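Local atomic coordinates of carbohydrate deacetylase (Enterococcus faecalis, PDB entry 2I5I), a protein that probably removes acetyl groups from acetylated carbohydrates, a step in oligosaccharide breakdown, as a magnesium-dependent hydrolase of the YdjC family. Residues F14-I25 against A48-L59; A38-M49 against Q113-R122. All blocks are in the same frame, centred on the assembly; numbering follows the deposited sequence. Where two conformers were deposited one is given.

Contact 1 of 2, residues F14-I25 against A48-L59; sequences FGYTPAVTQGII and AMESARISAPTL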
loop_
_atom_site.group_PDB
_atom_site.type_symbol
_atom_site.label_atom_id
_atom_site.label_comp_id
_atom_site.label_asym_id
_atom_site.label_seq_id
_atom_site.Cartn_x
_atom_site.Cartn_y
_atom_site.Cartn_z
ATOM N N PHE A 14 0.025 -7.407 22.261
ATOM C CA PHE A 14 0.064 -6.529 21.063
ATOM C C PHE A 14 -0.503 -5.167 21.379
ATOM O O PHE A 14 -1.513 -5.032 22.076
ATOM C CB PHE A 14 -0.680 -7.189 19.906
ATOM C CG PHE A 14 -0.253 -6.688 18.528
ATOM C CD1 PHE A 14 1.044 -6.937 18.089
ATOM C CD2 PHE A 14 -1.151 -6.003 17.737
ATOM C CE1 PHE A 14 1.429 -6.476 16.836
ATOM C CE2 PHE A 14 -0.772 -5.544 16.478
ATOM C CZ PHE A 14 0.512 -5.804 16.047
ATOM N N GLY A 15 0.111 -4.078 20.902
ATOM C CA GLY A 15 -0.353 -2.743 21.180
ATOM C C GLY A 15 -0.008 -2.227 22.562
ATOM O O GLY A 15 -0.380 -1.100 22.895
ATOM N N TYR A 16 0.685 -3.021 23.373
ATOM C CA TYR A 16 1.055 -2.609 24.717
ATOM C C TYR A 16 1.882 -1.331 24.646
ATOM O O TYR A 16 1.576 -0.293 25.238
ATOM C CB TYR A 16 1.788 -3.746 25.404
ATOM C CG TYR A 16 1.958 -3.661 26.899
ATOM C CD1 TYR A 16 1.225 -2.780 27.686
ATOM C CD2 TYR A 16 2.877 -4.493 27.521
ATOM C CE1 TYR A 16 1.423 -2.748 29.052
ATOM C CE2 TYR A 16 3.072 -4.463 28.893
ATOM C CZ TYR A 16 2.340 -3.583 29.651
ATOM O OH TYR A 16 2.532 -3.550 31.020
ATOM N N THR A 17 2.987 -1.415 23.906
ATOM C CA THR A 17 3.814 -0.242 23.608
ATOM C C THR A 17 4.355 -0.364 22.182
ATOM O O THR A 17 4.396 -1.466 21.622
ATOM C CB THR A 17 4.931 -0.001 24.626
ATOM O OG1 THR A 17 6.186 -0.461 24.128
ATOM C CG2 THR A 17 4.849 -0.800 25.935
ATOM N N PRO A 18 4.765 0.732 21.562
ATOM C CA PRO A 18 5.314 0.650 20.194
ATOM C C PRO A 18 6.393 -0.399 19.986
ATOM O O PRO A 18 6.399 -1.087 18.971
ATOM C CB PRO A 18 5.892 2.073 20.002
ATOM C CG PRO A 18 4.909 2.907 20.774
ATOM C CD PRO A 18 4.739 2.103 22.056
ATOM N N ALA A 19 7.352 -0.588 20.890
ATOM C CA ALA A 19 8.388 -1.579 20.730
ATOM C C ALA A 19 7.923 -3.016 20.984
ATOM O O ALA A 19 8.454 -3.950 20.401
ATOM C CB ALA A 19 9.561 -1.318 21.680
ATOM N N VAL A 20 6.943 -3.179 21.871
ATOM C CA VAL A 20 6.357 -4.504 22.042
ATOM C C VAL A 20 5.716 -4.886 20.705
ATOM O O VAL A 20 6.044 -5.941 20.181
ATOM C CB VAL A 20 5.335 -4.558 23.185
ATOM C CG1 VAL A 20 4.597 -5.899 23.140
ATOM C CG2 VAL A 20 5.997 -4.375 24.540
ATOM N N THR A 21 4.861 -4.034 20.154
ATOM C CA THR A 21 4.202 -4.286 18.870
ATOM C C THR A 21 5.213 -4.681 17.802
ATOM O O THR A 21 5.063 -5.635 17.036
ATOM C CB THR A 21 3.401 -3.060 18.441
ATOM O OG1 THR A 21 2.282 -2.923 19.369
ATOM C CG2 THR A 21 2.812 -3.158 17.043
ATOM N N GLN A 22 6.332 -3.945 17.716
ATOM C CA GLN A 22 7.264 -4.306 16.628
ATOM C C GLN A 22 8.062 -5.565 16.942
ATOM O O GLN A 22 8.446 -6.329 16.057
ATOM C CB GLN A 22 8.199 -3.139 16.324
ATOM C CG GLN A 22 7.506 -1.899 15.774
ATOM C CD GLN A 22 6.813 -2.174 14.454
ATOM O OE1 GLN A 22 7.339 -2.884 13.610
ATOM N NE2 GLN A 22 5.641 -1.590 14.206
ATOM N N GLY A 23 8.322 -5.832 18.219
ATOM C CA GLY A 23 8.947 -7.092 18.581
ATOM C C GLY A 23 8.059 -8.279 18.247
ATOM O O GLY A 23 8.546 -9.292 17.759
ATOM N N ILE A 24 6.753 -8.141 18.497
ATOM C CA ILE A 24 5.853 -9.224 18.078
ATOM C C ILE A 24 5.841 -9.406 16.577
ATOM O O ILE A 24 5.921 -10.521 16.060
ATOM C CB ILE A 24 4.433 -8.960 18.609
ATOM C CG1 ILE A 24 4.374 -9.127 20.135
ATOM C CG2 ILE A 24 3.407 -9.854 17.955
ATOM C CD1 ILE A 24 3.198 -8.454 20.787
ATOM N N ILE A 25 5.761 -8.300 15.817
ATOM C CA ILE A 25 5.771 -8.433 14.359
ATOM C C ILE A 25 7.017 -9.148 13.877
ATOM O O ILE A 25 6.935 -9.979 12.968
ATOM C CB ILE A 25 5.587 -7.041 13.713
ATOM C CG1 ILE A 25 4.171 -6.506 13.889
ATOM C CG2 ILE A 25 5.985 -7.054 12.239
ATOM C CD1 ILE A 25 3.881 -5.082 13.452
ATOM N N ALA A 48 -0.998 0.112 16.537
ATOM C CA ALA A 48 -0.547 -1.264 16.401
ATOM C C ALA A 48 -1.327 -1.997 15.328
ATOM O O ALA A 48 -0.818 -2.753 14.490
ATOM C CB ALA A 48 -0.668 -1.965 17.754
HETATM N N MSE A 49 -2.652 -1.784 15.313
HETATM C CA MSE A 49 -3.466 -2.508 14.351
HETATM C C MSE A 49 -3.177 -2.022 12.937
HETATM O O MSE A 49 -3.156 -2.794 11.982
HETATM C CB MSE A 49 -4.946 -2.357 14.759
HETATM C CG MSE A 49 -5.230 -3.019 16.104
HETATM SE SE MSE A 49 -5.085 -4.819 16.113
HETATM C CE MSE A 49 -6.298 -5.244 14.864
ATOM N N GLU A 50 -2.897 -0.723 12.798
ATOM C CA GLU A 50 -2.470 -0.195 11.496
ATOM C C GLU A 50 -1.137 -0.801 11.066
ATOM O O GLU A 50 -0.963 -1.222 9.909
ATOM C CB GLU A 50 -2.351 1.331 11.582
ATOM C CG GLU A 50 -1.751 2.049 10.394
ATOM C CD GLU A 50 -2.386 1.753 9.058
ATOM O OE1 GLU A 50 -3.542 1.285 8.991
ATOM O OE2 GLU A 50 -1.705 2.002 8.038
ATOM N N SER A 51 -0.166 -0.877 11.953
ATOM C CA SER A 51 1.133 -1.467 11.601
ATOM C C SER A 51 0.986 -2.899 11.134
ATOM O O SER A 51 1.562 -3.440 10.186
ATOM C CB SER A 51 2.071 -1.382 12.807
ATOM O OG SER A 51 3.360 -1.868 12.513
ATOM N N ALA A 52 0.095 -3.619 11.857
ATOM C CA ALA A 52 -0.139 -4.998 11.403
ATOM C C ALA A 52 -0.718 -5.053 10.004
ATOM O O ALA A 52 -0.331 -5.893 9.189
ATOM C CB ALA A 52 -1.044 -5.695 12.428
ATOM N N ARG A 53 -1.675 -4.186 9.727
ATOM C CA ARG A 53 -2.334 -4.168 8.441
ATOM C C ARG A 53 -1.323 -3.955 7.307
ATOM O O ARG A 53 -1.438 -4.586 6.280
ATOM C CB ARG A 53 -3.366 -3.051 8.361
ATOM C CG ARG A 53 -4.096 -2.940 7.043
ATOM C CD ARG A 53 -5.032 -1.735 7.001
ATOM N NE ARG A 53 -4.293 -0.477 6.943
ATOM C CZ ARG A 53 -3.933 0.186 5.857
ATOM N NH1 ARG A 53 -4.225 -0.240 4.633
ATOM N NH2 ARG A 53 -3.256 1.320 5.989
ATOM N N ILE A 54 -0.381 -3.051 7.580
ATOM C CA ILE A 54 0.496 -2.729 6.436
ATOM C C ILE A 54 1.757 -3.558 6.448
ATOM O O ILE A 54 2.277 -3.806 5.346
ATOM C CB ILE A 54 0.823 -1.234 6.390
ATOM C CG1 ILE A 54 1.749 -0.733 7.488
ATOM C CG2 ILE A 54 -0.475 -0.427 6.394
ATOM C CD1 ILE A 54 2.087 0.743 7.371
ATOM N N SER A 55 2.251 -3.968 7.609
ATOM C CA SER A 55 3.530 -4.673 7.653
ATOM C C SER A 55 3.452 -6.109 8.151
ATOM O O SER A 55 4.444 -6.845 7.997
ATOM C CB SER A 55 4.511 -3.826 8.484
ATOM O OG SER A 55 4.390 -4.029 9.859
ATOM N N ALA A 56 2.332 -6.583 8.704
ATOM C CA ALA A 56 2.191 -7.983 9.110
ATOM C C ALA A 56 0.818 -8.539 8.737
ATOM O O ALA A 56 0.109 -9.032 9.617
ATOM C CB ALA A 56 2.405 -8.118 10.613
ATOM N N PRO A 57 0.410 -8.453 7.478
ATOM C CA PRO A 57 -0.959 -8.784 7.072
ATOM C C PRO A 57 -1.304 -10.256 7.302
ATOM O O PRO A 57 -2.487 -10.615 7.319
ATOM C CB PRO A 57 -0.977 -8.503 5.564
ATOM C CG PRO A 57 0.466 -8.591 5.156
ATOM C CD PRO A 57 1.228 -8.034 6.324
ATOM N N THR A 58 -0.304 -11.114 7.478
ATOM C CA THR A 58 -0.543 -12.516 7.729
ATOM C C THR A 58 -0.794 -12.802 9.211
ATOM O O THR A 58 -1.053 -13.952 9.598
ATOM C CB THR A 58 0.642 -13.381 7.261
ATOM O OG1 THR A 58 1.860 -12.885 7.826
ATOM C CG2 THR A 58 0.810 -13.287 5.747
ATOM N N LEU A 59 -0.681 -11.784 10.063
ATOM C CA LEU A 59 -0.717 -12.080 11.504
ATOM C C LEU A 59 -2.138 -12.149 12.035
ATOM O O LEU A 59 -2.934 -11.238 11.824
ATOM C CB LEU A 59 0.106 -11.043 12.260
ATOM C CG LEU A 59 0.081 -11.098 13.788
ATOM C CD1 LEU A 59 0.591 -12.441 14.281
ATOM C CD2 LEU A 59 0.892 -9.970 14.404
HETATM O O HOH W 1 6.533 -3.029 10.991
#

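Contact 2 of 2, residues A38-M49 against Q113-R122; sequences ALPTSPYFLEAM and QIISFMKSGR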
loop_
_atom_site.group_PDB
_atom_site.type_symbol
_atom_site.label_atom_id
_atom_site.label_comp_id
_atom_site.label_asym_id
_atom_site.label_seq_id
_atom_site.Cartn_x
_atom_site.Cartn_y
_atom_site.Cartn_z
ATOM N N ALA A 38 -4.292 -8.412 21.407
ATOM C CA ALA A 38 -4.090 -6.979 21.522
ATOM C C ALA A 38 -4.914 -6.294 22.595
ATOM O O ALA A 38 -6.076 -6.654 22.803
ATOM C CB ALA A 38 -4.441 -6.361 20.159
ATOM N N LEU A 39 -4.317 -5.291 23.240
ATOM C CA LEU A 39 -4.973 -4.510 24.280
ATOM C C LEU A 39 -5.664 -3.264 23.759
ATOM O O LEU A 39 -5.033 -2.217 23.557
ATOM C CB LEU A 39 -3.943 -4.122 25.333
ATOM C CG LEU A 39 -3.192 -5.226 26.078
ATOM C CD1 LEU A 39 -1.810 -4.742 26.483
ATOM C CD2 LEU A 39 -4.000 -5.674 27.310
ATOM N N PRO A 40 -6.979 -3.258 23.570
ATOM C CA PRO A 40 -7.680 -2.024 23.244
ATOM C C PRO A 40 -7.618 -0.935 24.311
ATOM O O PRO A 40 -7.885 0.246 24.054
ATOM C CB PRO A 40 -9.157 -2.448 23.092
ATOM C CG PRO A 40 -9.226 -3.852 23.556
ATOM C CD PRO A 40 -7.865 -4.434 23.663
ATOM N N THR A 41 -7.276 -1.303 25.540
ATOM C CA THR A 41 -7.173 -0.384 26.657
ATOM C C THR A 41 -5.887 0.428 26.573
ATOM O O THR A 41 -5.681 1.394 27.305
ATOM C CB THR A 41 -7.208 -1.132 28.010
ATOM O OG1 THR A 41 -6.487 -2.361 27.911
ATOM C CG2 THR A 41 -8.663 -1.452 28.333
ATOM N N SER A 42 -5.025 0.012 25.639
ATOM C CA SER A 42 -3.769 0.731 25.429
ATOM C C SER A 42 -3.882 1.867 24.436
ATOM O O SER A 42 -4.470 1.785 23.367
ATOM C CB SER A 42 -2.719 -0.268 24.916
ATOM O OG SER A 42 -1.435 0.339 24.947
ATOM N N PRO A 43 -3.293 3.022 24.730
ATOM C CA PRO A 43 -3.483 4.134 23.771
ATOM C C PRO A 43 -2.840 3.855 22.415
ATOM O O PRO A 43 -3.221 4.435 21.399
ATOM C CB PRO A 43 -2.814 5.304 24.477
ATOM C CG PRO A 43 -1.934 4.725 25.510
ATOM C CD PRO A 43 -2.482 3.368 25.885
ATOM N N TYR A 44 -1.875 2.953 22.365
ATOM C CA TYR A 44 -1.179 2.525 21.160
ATOM C C TYR A 44 -1.936 1.469 20.373
ATOM O O TYR A 44 -1.425 0.971 19.365
ATOM C CB TYR A 44 0.194 1.940 21.547
ATOM C CG TYR A 44 0.987 2.891 22.396
ATOM C CD1 TYR A 44 1.561 4.011 21.786
ATOM C CD2 TYR A 44 1.171 2.707 23.755
ATOM C CE1 TYR A 44 2.292 4.903 22.524
ATOM C CE2 TYR A 44 1.909 3.618 24.488
ATOM C CZ TYR A 44 2.468 4.708 23.869
ATOM O OH TYR A 44 3.198 5.630 24.584
ATOM N N PHE A 45 -3.143 1.090 20.801
ATOM C CA PHE A 45 -3.815 -0.017 20.112
ATOM C C PHE A 45 -4.055 0.176 18.624
ATOM O O PHE A 45 -3.741 -0.689 17.817
ATOM C CB PHE A 45 -5.176 -0.278 20.771
ATOM C CG PHE A 45 -6.091 -1.205 19.998
ATOM C CD1 PHE A 45 -5.814 -2.558 19.909
ATOM C CD2 PHE A 45 -7.209 -0.696 19.380
ATOM C CE1 PHE A 45 -6.661 -3.400 19.191
ATOM C CE2 PHE A 45 -8.076 -1.518 18.677
ATOM C CZ PHE A 45 -7.784 -2.871 18.613
ATOM N N LEU A 46 -4.667 1.306 18.252
ATOM C CA LEU A 46 -5.036 1.519 16.865
ATOM C C LEU A 46 -3.798 1.643 16.005
ATOM O O LEU A 46 -3.723 1.114 14.884
ATOM C CB LEU A 46 -5.990 2.721 16.774
ATOM C CG LEU A 46 -7.444 2.494 17.171
ATOM C CD1 LEU A 46 -8.278 3.756 16.931
ATOM C CD2 LEU A 46 -8.109 1.357 16.414
ATOM N N GLU A 47 -2.769 2.298 16.510
ATOM C CA GLU A 47 -1.500 2.337 15.758
ATOM C C GLU A 47 -0.953 0.951 15.505
ATOM O O GLU A 47 -0.481 0.573 14.424
ATOM C CB GLU A 47 -0.479 3.178 16.531
ATOM C CG GLU A 47 -0.872 4.645 16.603
ATOM C CD GLU A 47 -0.056 5.418 17.617
ATOM O OE1 GLU A 47 0.788 4.801 18.289
ATOM O OE2 GLU A 47 -0.276 6.644 17.722
ATOM N N ALA A 48 -0.998 0.112 16.537
ATOM C CA ALA A 48 -0.547 -1.264 16.401
ATOM C C ALA A 48 -1.327 -1.997 15.328
ATOM O O ALA A 48 -0.818 -2.753 14.490
ATOM C CB ALA A 48 -0.668 -1.965 17.754
HETATM N N MSE A 49 -2.652 -1.784 15.313
HETATM C CA MSE A 49 -3.466 -2.508 14.351
HETATM C C MSE A 49 -3.177 -2.022 12.937
HETATM O O MSE A 49 -3.156 -2.794 11.982
HETATM C CB MSE A 49 -4.946 -2.357 14.759
HETATM C CG MSE A 49 -5.230 -3.019 16.104
HETATM SE SE MSE A 49 -5.085 -4.819 16.113
HETATM C CE MSE A 49 -6.298 -5.244 14.864
ATOM N N GLN A 113 -14.501 -3.520 25.915
ATOM C CA GLN A 113 -13.163 -3.732 25.364
ATOM C C GLN A 113 -13.238 -4.411 24.014
ATOM O O GLN A 113 -12.429 -4.228 23.109
ATOM C CB GLN A 113 -12.300 -4.554 26.332
ATOM C CG GLN A 113 -11.766 -3.663 27.460
ATOM C CD GLN A 113 -11.029 -4.436 28.536
ATOM O OE1 GLN A 113 -10.348 -5.444 28.317
ATOM N NE2 GLN A 113 -11.135 -3.959 29.776
ATOM N N ILE A 114 -14.267 -5.239 23.856
ATOM C CA ILE A 114 -14.404 -5.961 22.589
ATOM C C ILE A 114 -14.886 -4.999 21.528
ATOM O O ILE A 114 -14.369 -4.992 20.413
ATOM C CB ILE A 114 -15.351 -7.167 22.724
ATOM C CG1 ILE A 114 -14.731 -8.281 23.561
ATOM C CG2 ILE A 114 -15.802 -7.646 21.358
ATOM C CD1 ILE A 114 -15.711 -9.354 23.998
ATOM N N ILE A 115 -15.869 -4.171 21.886
ATOM C CA ILE A 115 -16.354 -3.164 20.937
ATOM C C ILE A 115 -15.239 -2.200 20.536
ATOM O O ILE A 115 -15.146 -1.793 19.381
ATOM C CB ILE A 115 -17.533 -2.397 21.532
ATOM C CG1 ILE A 115 -18.792 -3.302 21.537
ATOM C CG2 ILE A 115 -17.815 -1.089 20.857
ATOM C CD1 ILE A 115 -19.228 -3.496 22.961
ATOM N N SER A 116 -14.389 -1.873 21.497
ATOM C CA SER A 116 -13.261 -0.986 21.278
ATOM C C SER A 116 -12.275 -1.626 20.291
ATOM O O SER A 116 -11.820 -0.912 19.408
ATOM C CB SER A 116 -12.563 -0.623 22.574
ATOM O OG SER A 116 -13.444 0.100 23.415
ATOM N N PHE A 117 -11.973 -2.905 20.448
ATOM C CA PHE A 117 -11.151 -3.597 19.465
ATOM C C PHE A 117 -11.707 -3.362 18.064
ATOM O O PHE A 117 -10.942 -3.101 17.125
ATOM C CB PHE A 117 -11.096 -5.097 19.744
ATOM C CG PHE A 117 -10.209 -5.947 18.856
ATOM C CD1 PHE A 117 -10.514 -6.370 17.588
ATOM C CD2 PHE A 117 -8.963 -6.322 19.355
ATOM C CE1 PHE A 117 -9.661 -7.101 16.781
ATOM C CE2 PHE A 117 -8.088 -7.064 18.585
ATOM C CZ PHE A 117 -8.425 -7.452 17.305
HETATM N N MSE A 118 -13.020 -3.554 17.931
HETATM C CA MSE A 118 -13.589 -3.562 16.577
HETATM C C MSE A 118 -13.603 -2.168 15.957
HETATM O O MSE A 118 -13.904 -2.027 14.772
HETATM C CB MSE A 118 -14.975 -4.248 16.557
HETATM C CG MSE A 118 -14.787 -5.757 16.727
HETATM SE SE MSE A 118 -16.268 -6.812 16.714
HETATM C CE MSE A 118 -17.373 -5.829 17.655
ATOM N N LYS A 119 -13.243 -1.130 16.692
ATOM C CA LYS A 119 -13.015 0.203 16.116
ATOM C C LYS A 119 -11.816 0.177 15.164
ATOM O O LYS A 119 -11.660 1.075 14.329
ATOM C CB LYS A 119 -12.832 1.242 17.221
ATOM C CG LYS A 119 -14.129 1.528 17.978
ATOM C CD LYS A 119 -14.001 2.646 19.000
ATOM C CE LYS A 119 -15.023 2.441 20.111
ATOM N NZ LYS A 119 -14.906 3.474 21.175
ATOM N N SER A 120 -11.004 -0.869 15.247
ATOM C CA SER A 120 -9.912 -1.109 14.312
ATOM C C SER A 120 -10.396 -1.509 12.925
ATOM O O SER A 120 -9.610 -1.708 11.988
ATOM C CB SER A 120 -9.039 -2.204 14.929
ATOM O OG SER A 120 -9.601 -3.485 14.706
ATOM N N GLY A 121 -11.708 -1.679 12.771
ATOM C CA GLY A 121 -12.349 -2.223 11.598
ATOM C C GLY A 121 -12.275 -3.724 11.435
ATOM O O GLY A 121 -12.721 -4.279 10.420
ATOM N N ARG A 122 -11.750 -4.432 12.398
ATOM C CA ARG A 122 -11.481 -5.849 12.378
ATOM C C ARG A 122 -12.147 -6.541 13.583
ATOM O O ARG A 122 -12.143 -6.014 14.682
ATOM C CB ARG A 122 -10.010 -6.211 12.459
ATOM C CG ARG A 122 -9.213 -6.531 11.217
ATOM C CD ARG A 122 -7.736 -6.596 11.606
ATOM N NE ARG A 122 -7.222 -7.957 11.733
ATOM C CZ ARG A 122 -5.953 -8.325 11.634
ATOM N NH1 ARG A 122 -4.997 -7.430 11.400
ATOM N NH2 ARG A 122 -5.608 -9.608 11.763
HETATM O O HOH W 2 -7.902 -4.755 27.038
HETATM O O HOH W 3 -5.313 -4.605 11.492
#

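Contact 1 of 2, residues F14-I25 against A48-L59
Ala48 CB is the bump that fits the hollow left where Gly15, Thr21 and Phe14 come together: it lies 3.5 Å from Gly15 CA and 3.5 Å from Thr21 OG1, with Phe14 CE2 on a third approach. Gly15 has no side chain, so the two backbones can close to 5.0 Å between the CA atoms of Gly15 and Ala48. Phe14 is the larger bump. With CG anti to its backbone N (chi1 -157°), the ring reaches against helix 45-55, where CE2 meets Ala48 O at 3.4 Å and CZ meets Ala52 CB at 3.9 Å; Leu59 CD2 closes in on CE1. One helical turn beyond Thr21, Ile25 swings its end towards the partner helix, and CD1 touches both hydroxyls, Ser51 OG at 3.4 Å and Ser55 OG at 3.8 Å, while CG1 and CG2 both touch Ala56 CB. The short helix axes run nearly parallel, at 27° and 10.4 Å apart, and Thr21, Ile25, Ala48 and Ser51 fill the gap between them. Beside Ile25, partly exposed Gln22, bent at chi2, brings NE2 to Ser51 OG (2.9 Å), the hydroxyl lying close to the amide plane. One water donates hydrogen bonds to both Gln22 OE1 and Ser55 OG. Gly15 N in turn donates to Thr21 OG1, tying the turn before helix 18-29 to that helix. The contact thus joins two neighbouring helices of the barrel-like parallel fold, with Phe14 also packed on strand 35-38. Its chemistry is graded: a mainly hydrocarbon interior with a carbonyl and hydroxyls at its margins, and a polar edge where one amide links the helices, its nitrogen directly and its oxygen through a water.

Contact 2 of 2, residues A38-M49 against Q113-R122
The loop after strand 35-38 and the start of helix 45-55 pack here on the end of helix 103-117, in the helical layer outside the parallel sheet and near the predicted magnesium ligand: the side chain of Thr41 is about 7 Å from that of His130. Phe45 and Phe117 form the centre. Their long directions cross at about a right angle, the ring planes stand at 50°, and Phe45 CZ meets Phe117 CD2 at 3.7 Å. Phe117 O sits at the edge of the Phe45 ring, near its plane, while Pro40 CA and Met49 CG lie over its opposite faces. Pro40 CG presses on Gln113 O (3.3 Å). Selenomethionine Met49, bent at chi2 and chi3, curls its CE in among Phe117 CZ, Ser120 OG and Arg122 CD; its SE lies 5.0 Å from the Phe117 centroid, an oblique Met-aromatic contact. Leu46 CD2 rests against Ser120 CA at 3.7 Å. Ser120 OG donates to Phe117 O (2.8 Å); by accepting from Arg122 N (3.3 Å) it also makes an ST turn. One water joins Thr41 OG1 to Gln113 OE1, another Met49 O to Arg122 NH1; Gln113 NE2 and Arg122 NH2 turn to Glu109 and Leu59 O. Direct contact between the segments is therefore by van der Waals packing, partly on backbone carbonyls, and water makes the polar links at two places.

From the N terminus, the chain passes strand 13-14 and helix 18-29, then strand 35-38, the 39-44 loop and helix 45-55. Contact 1 closes the short loop between 14-25 and 48-59, bringing consecutive helices together with strand 35-38 between them in sequence. Contact 2 closes a longer one, from 38-49 to 113-122, past strand 60-65 to helix 103-117. The two closures cross, because 38-49 begins inside the first loop and 113-122 lies beyond it. Helix 45-55 serves both, sharing Ala48 and Met49, and Gly15 O to Ser42 OG (2.7 Å) joins their loops directly. Helices 18-29, 45-55 and 103-117 are thereby joined in succession through helix 45-55, next to strands 35-38 and 60-65.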